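Local coordinates for integron cassette protein (Vibrio cholerae, PDB 3FY6) that is of unknown function but folds as a compact alpha-beta domain, encoded on a mobile integron gene cassette, that pairs with a second copy of itself, at residues E11-I16 and H24-V29; Y17-G22 and D69-P74; P74-N79 and A106-K111. One frame throughout, in Å; residues are numbered along the deposited sequence.

Overall arrangement
The three contacts run from the first hairpin of the antiparallel sheet, through the turn beside the loop after helix 62-67, to the packing of helix 77-89 on helix 95-114. Contact 1 joins strands 10-18 and 23-31 by regular backbone pairing, with one face in the core and the other largely at the surface. Contact 2, farther from the chain centre, takes strand 10-18 past its end: its turn meets the loop after helix 62-67 mainly through side-chain hydrogen bonds. Tyr-27 OH to Asp-69 OD2 joins these two contacts. Contact 3 is buried and apolar, setting the start of helix 77-89 against helix 95-114. It shares Pro-74 with contact 2, and both reach the second subunit.

Contact 1 (E11-I16 and H24-V29); sequences EVNLNI and HETYIV
Val-12, Leu-14 and Ile-16 pair with Val-29, Tyr-27 and Glu-25 as the antiparallel hydrogen-bonded pairs of a beta hairpin, whose strand directions lie 151° apart. Six backbone bonds join them; Ile-16 N to Glu-25 O, 2.8 Å, is nearly straight at 175°. Towards the turn the ladder is less regular, for Glu-25 N meets Ile-16 O from well above the carbonyl plane. CA-H...O contacts supplement the ladder, such as Thr-26 CA to Leu-14 O at 3.3 Å.

Apolar contacts dominate the face that carries Val-12, Leu-14, Ile-16, Tyr-27 and Val-29. Ile-16 CG1, set beside its own backbone N (chi1 -55°), reaches Tyr-27 CD1 at 3.5 Å, the two side chains meeting at about a right angle. Leu-14 CD1 touches Val-29 CG2 at 3.7 Å, a diagonal contact between successive pairs on this face.

The face of Asn-13, Asn-15, Thr-26 and Ile-28 is more polar. Asn-13 lies alongside Ile-28, pointing the same way, its OD1 3.6 Å from CG2 of that isoleucine, while its ND2 meets the methyl of Thr-26. One water bridges the strands: it accepts from Asn-15 ND2 at 2.7 Å, donates to His-24 O and also bonds Thr-26 OG1. Separately, the His-24 ring turns its CD2 edge to Asn-15 O, 3.5 Å away.

Helix 95-114 packs on Val-12, Leu-14 and Ile-16, and Phe-81 of helix 77-89 on Leu-14 and Val-29. Tyr-27 lies against Ile-65 and Met-66 of helix 62-67, its hydroxyl bonded to Asp-69, while Ile-28 continues the sheet by backbone bonds to Ser-39.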
loop_
_atom_site.group_PDB
_atom_site.type_symbol
_atom_site.label_atom_id
_atom_site.label_comp_id
_atom_site.label_asym_id
_atom_site.label_seq_id
_atom_site.Cartn_x
_atom_site.Cartn_y
_atom_site.Cartn_z
ATOM N N GLU A 11 18.291 7.852 16.014
ATOM C CA GLU A 11 17.065 8.484 15.568
ATOM C C GLU A 11 17.202 8.829 14.101
ATOM O O GLU A 11 18.209 9.381 13.677
ATOM C CB GLU A 11 16.813 9.747 16.384
ATOM C CG GLU A 11 15.361 10.156 16.480
ATOM C CD GLU A 11 15.124 11.176 17.586
ATOM O OE1 GLU A 11 15.669 12.296 17.489
ATOM O OE2 GLU A 11 14.392 10.857 18.549
ATOM N N VAL A 12 16.190 8.483 13.321
ATOM C CA VAL A 12 16.185 8.803 11.908
ATOM C C VAL A 12 15.000 9.729 11.626
ATOM O O VAL A 12 13.870 9.418 11.985
ATOM C CB VAL A 12 16.063 7.516 11.064
ATOM C CG1 VAL A 12 16.186 7.834 9.588
ATOM C CG2 VAL A 12 17.137 6.513 11.485
ATOM N N ASN A 13 15.260 10.875 11.008
ATOM C CA ASN A 13 14.187 11.777 10.626
ATOM C C ASN A 13 13.844 11.571 9.160
ATOM O O ASN A 13 14.693 11.722 8.297
ATOM C CB ASN A 13 14.573 13.238 10.897
ATOM C CG ASN A 13 14.376 13.632 12.356
ATOM O OD1 ASN A 13 14.532 12.815 13.257
ATOM N ND2 ASN A 13 14.012 14.887 12.587
ATOM N N LEU A 14 12.595 11.215 8.885
ATOM C CA LEU A 14 12.170 10.923 7.520
ATOM C C LEU A 14 11.191 11.990 7.023
ATOM O O LEU A 14 10.380 12.493 7.786
ATOM C CB LEU A 14 11.526 9.534 7.460
ATOM C CG LEU A 14 12.438 8.360 7.831
ATOM C CD1 LEU A 14 11.654 7.052 7.845
ATOM C CD2 LEU A 14 13.608 8.272 6.855
ATOM N N ASN A 15 11.266 12.328 5.740
ATOM C CA ASN A 15 10.456 13.416 5.209
ATOM C C ASN A 15 9.383 12.902 4.253
ATOM O O ASN A 15 9.679 12.510 3.122
ATOM C CB ASN A 15 11.351 14.443 4.517
ATOM C CG ASN A 15 12.554 14.834 5.373
ATOM O OD1 ASN A 15 13.700 14.688 4.954
ATOM N ND2 ASN A 15 12.292 15.306 6.581
ATOM N N ILE A 16 8.140 12.896 4.717
ATOM C CA ILE A 16 7.048 12.316 3.939
ATOM C C ILE A 16 6.109 13.398 3.405
ATOM O O ILE A 16 5.502 14.136 4.179
ATOM C CB ILE A 16 6.228 11.326 4.794
ATOM C CG1 ILE A 16 7.149 10.253 5.399
ATOM C CG2 ILE A 16 5.101 10.700 3.962
ATOM C CD1 ILE A 16 7.649 9.231 4.389
ATOM N N HIS A 24 6.439 18.343 3.279
ATOM C CA HIS A 24 6.988 17.103 3.817
ATOM C C HIS A 24 6.835 17.096 5.332
ATOM O O HIS A 24 7.378 17.964 6.025
ATOM C CB HIS A 24 8.464 16.949 3.427
ATOM C CG HIS A 24 8.663 16.635 1.978
ATOM N ND1 HIS A 24 8.654 17.606 0.999
ATOM C CD2 HIS A 24 8.849 15.456 1.337
ATOM C CE1 HIS A 24 8.826 17.038 -0.182
ATOM N NE2 HIS A 24 8.949 15.735 -0.005
ATOM N N GLU A 25 6.073 16.133 5.841
ATOM C CA GLU A 25 5.933 15.946 7.280
ATOM C C GLU A 25 7.095 15.103 7.814
ATOM O O GLU A 25 7.545 14.153 7.164
ATOM C CB GLU A 25 4.605 15.271 7.603
ATOM C CG GLU A 25 3.384 16.089 7.197
ATOM C CD GLU A 25 3.127 17.250 8.145
ATOM O OE1 GLU A 25 2.805 16.991 9.320
ATOM O OE2 GLU A 25 3.235 18.417 7.717
ATOM N N THR A 26 7.585 15.457 8.995
ATOM C CA THR A 26 8.719 14.752 9.577
ATOM C C THR A 26 8.224 13.567 10.393
ATOM O O THR A 26 7.479 13.730 11.353
ATOM C CB THR A 26 9.577 15.686 10.468
ATOM O OG1 THR A 26 10.016 16.819 9.705
ATOM C CG2 THR A 26 10.797 14.940 11.023
ATOM N N TYR A 27 8.605 12.366 9.983
ATOM C CA TYR A 27 8.333 11.183 10.789
ATOM C C TYR A 27 9.618 10.827 11.509
ATOM O O TYR A 27 10.653 10.629 10.874
ATOM C CB TYR A 27 7.883 10.024 9.911
ATOM C CG TYR A 27 6.447 10.138 9.462
ATOM C CD1 TYR A 27 6.040 11.175 8.631
ATOM C CD2 TYR A 27 5.496 9.207 9.870
ATOM C CE1 TYR A 27 4.724 11.283 8.218
ATOM C CE2 TYR A 27 4.171 9.305 9.462
ATOM C CZ TYR A 27 3.791 10.343 8.637
ATOM O OH TYR A 27 2.480 10.452 8.244
ATOM N N ILE A 28 9.568 10.767 12.833
ATOM C CA ILE A 28 10.778 10.496 13.602
ATOM C C ILE A 28 10.817 9.033 14.018
ATOM O O ILE A 28 9.945 8.554 14.739
ATOM C CB ILE A 28 10.894 11.411 14.834
ATOM C CG1 ILE A 28 10.722 12.871 14.422
ATOM C CG2 ILE A 28 12.252 11.224 15.515
ATOM C CD1 ILE A 28 10.693 13.838 15.587
ATOM N N VAL A 29 11.821 8.320 13.529
ATOM C CA VAL A 29 12.006 6.925 13.885
ATOM C C VAL A 29 13.058 6.796 14.979
ATOM O O VAL A 29 14.213 7.162 14.783
ATOM C CB VAL A 29 12.466 6.102 12.676
ATOM C CG1 VAL A 29 12.508 4.620 13.037
ATOM C CG2 VAL A 29 11.534 6.333 11.490
HETATM O O HOH W 1 10.119 16.918 7.016
#

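Contact 2 (Y17-G22 and D69-P74); sequences YSPRWG and DSVYPP
An ST motif at the end of strand 10-18 faces the loop that follows helix 62-67, and Ser-18 joins the two. Its OG, anti to the backbone N (chi1 162°), gives a 2.8 Å hydrogen bond to Asp-69 O and accepts from the backbone N of Trp-21 at 3.2 Å; a weak bond from Arg-20 N also reaches it. Both sides of the contact thus meet on one hydroxyl. Trp-21 NE1 adds a longer bond of 3.2 Å to Asp-69 OD1, bent to 136° at the hydrogen. The carboxylate oxygen lies in the indole plane but is approached from above its own plane, the two groups being turned 89° apart.

Ser-70, with positive phi, is the C-prime residue of the Schellman motif that closes helix 62-67. Arg-20 lies beside this helix end: its CB is 3.6 Å from Ser-70 OG, and its extended chain carries NH1 to Asn-68 O. Trp-21 CZ2 lies over the centre of one face of the Arg-20 guanidinium.

Apolar contacts are few: Pro-19 CD packs on Val-71 CG2 at 4.2 Å. The other oxygen of Asp-69, OD2, bonds the hydroxyl of Tyr-27, and Val-71 also packs against Val-109 and Thr-113 of helix 95-114.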
loop_
_atom_site.group_PDB
_atom_site.type_symbol
_atom_site.label_atom_id
_atom_site.label_comp_id
_atom_site.label_asym_id
_atom_site.label_seq_id
_atom_site.Cartn_x
_atom_site.Cartn_y
_atom_site.Cartn_z
ATOM N N TYR A 17 5.965 13.480 2.087
ATOM C CA TYR A 17 5.127 14.527 1.509
ATOM C C TYR A 17 3.648 14.281 1.766
ATOM O O TYR A 17 3.136 13.195 1.497
ATOM C CB TYR A 17 5.372 14.711 0.010
ATOM C CG TYR A 17 4.569 15.872 -0.519
ATOM C CD1 TYR A 17 5.020 17.181 -0.354
ATOM C CD2 TYR A 17 3.332 15.671 -1.126
ATOM C CE1 TYR A 17 4.273 18.259 -0.798
ATOM C CE2 TYR A 17 2.567 16.753 -1.585
ATOM C CZ TYR A 17 3.050 18.038 -1.414
ATOM O OH TYR A 17 2.317 19.104 -1.858
ATOM N N SER A 18 2.967 15.302 2.277
ATOM C CA SER A 18 1.548 15.222 2.599
ATOM C C SER A 18 0.736 16.235 1.803
ATOM O O SER A 18 0.883 17.440 1.997
ATOM C CB SER A 18 1.327 15.494 4.089
ATOM O OG SER A 18 -0.036 15.827 4.338
ATOM N N PRO A 19 -0.145 15.749 0.925
ATOM C CA PRO A 19 -1.024 16.629 0.150
ATOM C C PRO A 19 -1.980 17.377 1.068
ATOM O O PRO A 19 -2.530 18.405 0.686
ATOM C CB PRO A 19 -1.818 15.657 -0.728
ATOM C CG PRO A 19 -1.002 14.403 -0.759
ATOM C CD PRO A 19 -0.327 14.331 0.578
ATOM N N ARG A 20 -2.182 16.854 2.270
ATOM C CA ARG A 20 -3.099 17.474 3.210
ATOM C C ARG A 20 -2.505 18.756 3.807
ATOM O O ARG A 20 -3.233 19.704 4.105
ATOM C CB ARG A 20 -3.483 16.492 4.319
ATOM C CG ARG A 20 -4.461 17.086 5.332
ATOM C CD ARG A 20 -4.906 16.077 6.385
ATOM N NE ARG A 20 -5.937 16.649 7.249
ATOM C CZ ARG A 20 -6.194 16.242 8.490
ATOM N NH1 ARG A 20 -5.491 15.257 9.030
ATOM N NH2 ARG A 20 -7.153 16.831 9.196
ATOM N N TRP A 21 -1.185 18.786 3.964
ATOM C CA TRP A 21 -0.510 19.957 4.520
ATOM C C TRP A 21 0.388 20.675 3.518
ATOM O O TRP A 21 1.011 21.673 3.857
ATOM C CB TRP A 21 0.285 19.563 5.770
ATOM C CG TRP A 21 -0.570 18.819 6.737
ATOM C CD1 TRP A 21 -0.508 17.492 7.038
ATOM C CD2 TRP A 21 -1.657 19.355 7.499
ATOM N NE1 TRP A 21 -1.478 17.171 7.959
ATOM C CE2 TRP A 21 -2.195 18.300 8.258
ATOM C CE3 TRP A 21 -2.213 20.634 7.629
ATOM C CZ2 TRP A 21 -3.271 18.478 9.128
ATOM C CZ3 TRP A 21 -3.279 20.810 8.494
ATOM C CH2 TRP A 21 -3.798 19.738 9.231
ATOM N N GLY A 22 0.445 20.184 2.285
ATOM C CA GLY A 22 1.276 20.810 1.269
ATOM C C GLY A 22 2.743 20.918 1.665
ATOM O O GLY A 22 3.396 21.920 1.370
ATOM N N ASP A 69 -2.402 11.847 6.962
ATOM C CA ASP A 69 -1.763 12.902 6.186
ATOM C C ASP A 69 -2.180 12.840 4.709
ATOM O O ASP A 69 -1.563 13.480 3.857
ATOM C CB ASP A 69 -0.243 12.820 6.307
ATOM C CG ASP A 69 0.281 13.388 7.625
ATOM O OD1 ASP A 69 -0.473 14.119 8.311
ATOM O OD2 ASP A 69 1.458 13.102 7.967
ATOM N N SER A 70 -3.232 12.079 4.417
ATOM C CA SER A 70 -3.628 11.809 3.030
ATOM C C SER A 70 -2.517 11.136 2.225
ATOM O O SER A 70 -2.337 11.416 1.039
ATOM C CB SER A 70 -4.087 13.088 2.322
ATOM O OG SER A 70 -5.229 13.635 2.958
ATOM N N VAL A 71 -1.769 10.258 2.882
ATOM C CA VAL A 71 -0.713 9.492 2.232
ATOM C C VAL A 71 -1.118 8.012 2.242
ATOM O O VAL A 71 -1.542 7.494 3.273
ATOM C CB VAL A 71 0.654 9.692 2.955
ATOM C CG1 VAL A 71 1.703 8.727 2.422
ATOM C CG2 VAL A 71 1.127 11.144 2.822
ATOM N N TYR A 72 -0.997 7.352 1.093
ATOM C CA TYR A 72 -1.414 5.959 0.934
ATOM C C TYR A 72 -0.220 5.128 0.500
ATOM O O TYR A 72 0.004 4.920 -0.691
ATOM C CB TYR A 72 -2.573 5.880 -0.080
ATOM C CG TYR A 72 -3.672 6.830 0.327
ATOM C CD1 TYR A 72 -4.642 6.440 1.240
ATOM C CD2 TYR A 72 -3.680 8.149 -0.119
ATOM C CE1 TYR A 72 -5.625 7.322 1.659
ATOM C CE2 TYR A 72 -4.658 9.037 0.291
ATOM C CZ TYR A 72 -5.629 8.617 1.179
ATOM O OH TYR A 72 -6.606 9.495 1.597
ATOM N N PRO A 73 0.560 4.656 1.481
ATOM C CA PRO A 73 1.825 3.964 1.247
ATOM C C PRO A 73 1.551 2.512 0.910
ATOM O O PRO A 73 0.488 2.005 1.252
ATOM C CB PRO A 73 2.517 4.024 2.617
ATOM C CG PRO A 73 1.435 4.416 3.612
ATOM C CD PRO A 73 0.135 4.547 2.884
ATOM N N PRO A 74 2.496 1.842 0.248
ATOM C CA PRO A 74 2.310 0.405 0.024
ATOM C C PRO A 74 2.088 -0.289 1.370
ATOM O O PRO A 74 2.621 0.152 2.391
ATOM C CB PRO A 74 3.637 -0.019 -0.596
ATOM C CG PRO A 74 4.179 1.252 -1.229
ATOM C CD PRO A 74 3.763 2.346 -0.311
#

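Contact 3 (P74-N79 and A106-K111); sequences PEITQN and AQWVNK
Pro-74 lays its ring over one face of the Trp-108 indole, a CH-pi contact. Its CG stands 3.5 Å from the centroid of the six-membered ring, 16° off the normal, and CB follows at 3.5 Å from Trp-108 CH2. With CG of Trp-108 anti to the backbone N (chi1 -175°), the indole extends towards the proline.

Two further apolar contacts flank this one. Ile-76 CG2 meets the same indole at its edge, 3.9 Å from CH2, with the two side chains at about a right angle. Deeper in, Thr-77 CG2 touches Val-109 CG2 at 4.2 Å.

No hydrogen bond crosses between the segments. Within 74-79, a type I beta turn from Pro-74 to Thr-77 leads into helix 77-89, and Pro-74 O takes two bonds from Thr-77, one from OG1 at 2.7 Å and one from N at 3.1 Å, both from the same face of the carbonyl plane.

The indole N-H is used by the dimer, for Trp-108 NE1 bonds Val-112 O of the second subunit, and Tyr-72 of that subunit packs on Pro-74. The contact rests on shape and dispersion, while Pro-74 O, accepting twice from Thr-77, holds the proline to the first turn of the helix.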
loop_
_atom_site.group_PDB
_atom_site.type_symbol
_atom_site.label_atom_id
_atom_site.label_comp_id
_atom_site.label_asym_id
_atom_site.label_seq_id
_atom_site.Cartn_x
_atom_site.Cartn_y
_atom_site.Cartn_z
ATOM N N PRO A 74 2.496 1.842 0.248
ATOM C CA PRO A 74 2.310 0.405 0.024
ATOM C C PRO A 74 2.088 -0.289 1.370
ATOM O O PRO A 74 2.621 0.152 2.391
ATOM C CB PRO A 74 3.637 -0.019 -0.596
ATOM C CG PRO A 74 4.179 1.252 -1.229
ATOM C CD PRO A 74 3.763 2.346 -0.311
ATOM N N GLU A 75 1.290 -1.347 1.384
ATOM C CA GLU A 75 0.929 -2.002 2.639
ATOM C C GLU A 75 2.146 -2.612 3.358
ATOM O O GLU A 75 2.161 -2.713 4.581
ATOM C CB GLU A 75 -0.158 -3.059 2.394
ATOM C CG GLU A 75 -0.177 -4.212 3.403
ATOM C CD GLU A 75 -0.688 -3.802 4.779
ATOM O OE1 GLU A 75 -1.550 -2.899 4.850
ATOM O OE2 GLU A 75 -0.234 -4.392 5.787
ATOM N N ILE A 76 3.165 -3.001 2.596
ATOM C CA ILE A 76 4.374 -3.596 3.167
ATOM C C ILE A 76 5.323 -2.588 3.848
ATOM O O ILE A 76 6.335 -2.978 4.433
ATOM C CB ILE A 76 5.172 -4.327 2.083
ATOM C CG1 ILE A 76 6.155 -5.318 2.718
ATOM C CG2 ILE A 76 5.879 -3.310 1.168
ATOM C CD1 ILE A 76 6.938 -6.146 1.697
ATOM N N THR A 77 5.001 -1.304 3.772
ATOM C CA THR A 77 5.883 -0.261 4.312
ATOM C C THR A 77 6.305 -0.496 5.777
ATOM O O THR A 77 7.472 -0.365 6.125
ATOM C CB THR A 77 5.241 1.135 4.160
ATOM O OG1 THR A 77 4.971 1.373 2.772
ATOM C CG2 THR A 77 6.181 2.229 4.686
ATOM N N GLN A 78 5.354 -0.840 6.632
ATOM C CA GLN A 78 5.641 -1.011 8.042
ATOM C C GLN A 78 6.616 -2.158 8.236
ATOM O O GLN A 78 7.517 -2.093 9.070
ATOM C CB GLN A 78 4.355 -1.292 8.810
ATOM C CG GLN A 78 4.557 -1.590 10.276
ATOM C CD GLN A 78 3.250 -1.509 11.045
ATOM O OE1 GLN A 78 2.722 -2.517 11.512
ATOM N NE2 GLN A 78 2.709 -0.309 11.150
ATOM N N ASN A 79 6.421 -3.205 7.444
ATOM C CA ASN A 79 7.254 -4.387 7.489
ATOM C C ASN A 79 8.686 -4.032 7.072
ATOM O O ASN A 79 9.651 -4.525 7.658
ATOM C CB ASN A 79 6.659 -5.484 6.591
ATOM C CG ASN A 79 7.518 -6.731 6.549
ATOM O OD1 ASN A 79 8.336 -6.900 5.651
ATOM N ND2 ASN A 79 7.353 -7.604 7.536
ATOM N N ALA A 106 11.202 6.071 2.563
ATOM C CA ALA A 106 10.469 7.335 2.519
ATOM C C ALA A 106 10.387 7.832 1.088
ATOM O O ALA A 106 9.337 8.295 0.641
ATOM C CB ALA A 106 11.132 8.394 3.422
ATOM N N GLN A 107 11.501 7.722 0.368
ATOM C CA GLN A 107 11.564 8.139 -1.024
ATOM C C GLN A 107 10.548 7.379 -1.878
ATOM O O GLN A 107 9.896 7.958 -2.760
ATOM C CB GLN A 107 12.980 7.928 -1.562
ATOM C CG GLN A 107 13.180 8.241 -3.035
ATOM C CD GLN A 107 14.577 7.876 -3.502
ATOM O OE1 GLN A 107 15.533 7.938 -2.730
ATOM N NE2 GLN A 107 14.700 7.481 -4.765
ATOM N N TRP A 108 10.420 6.080 -1.615
ATOM C CA TRP A 108 9.441 5.249 -2.306
ATOM C C TRP A 108 8.015 5.741 -2.020
ATOM O O TRP A 108 7.203 5.926 -2.931
ATOM C CB TRP A 108 9.578 3.798 -1.845
ATOM C CG TRP A 108 8.696 2.823 -2.585
ATOM C CD1 TRP A 108 8.294 2.904 -3.885
ATOM C CD2 TRP A 108 8.172 1.589 -2.080
ATOM N NE1 TRP A 108 7.537 1.801 -4.219
ATOM C CE2 TRP A 108 7.442 0.982 -3.125
ATOM C CE3 TRP A 108 8.234 0.947 -0.841
ATOM C CZ2 TRP A 108 6.779 -0.227 -2.965
ATOM C CZ3 TRP A 108 7.577 -0.264 -0.686
ATOM C CH2 TRP A 108 6.871 -0.841 -1.742
ATOM N N VAL A 109 7.709 5.937 -0.746
ATOM C CA VAL A 109 6.407 6.459 -0.369
ATOM C C VAL A 109 6.138 7.771 -1.111
ATOM O O VAL A 109 5.045 7.969 -1.641
ATOM C CB VAL A 109 6.292 6.646 1.150
ATOM C CG1 VAL A 109 4.999 7.380 1.513
ATOM C CG2 VAL A 109 6.356 5.287 1.852
ATOM N N ASN A 110 7.128 8.659 -1.174
ATOM C CA ASN A 110 6.913 9.924 -1.869
ATOM C C ASN A 110 6.603 9.711 -3.355
ATOM O O ASN A 110 5.747 10.381 -3.922
ATOM C CB ASN A 110 8.080 10.908 -1.649
ATOM C CG ASN A 110 8.180 11.386 -0.197
ATOM O OD1 ASN A 110 9.275 11.669 0.307
ATOM N ND2 ASN A 110 7.039 11.437 0.493
ATOM N N LYS A 111 7.270 8.750 -3.983
ATOM C CA LYS A 111 6.997 8.462 -5.388
ATOM C C LYS A 111 5.570 7.931 -5.599
ATOM O O LYS A 111 4.917 8.247 -6.590
ATOM C CB LYS A 111 8.022 7.471 -5.949
ATOM C CG LYS A 111 9.391 8.092 -6.219
ATOM C CD LYS A 111 10.343 7.039 -6.774
ATOM C CE LYS A 111 11.804 7.476 -6.712
ATOM N NZ LYS A 111 12.721 6.342 -7.057
#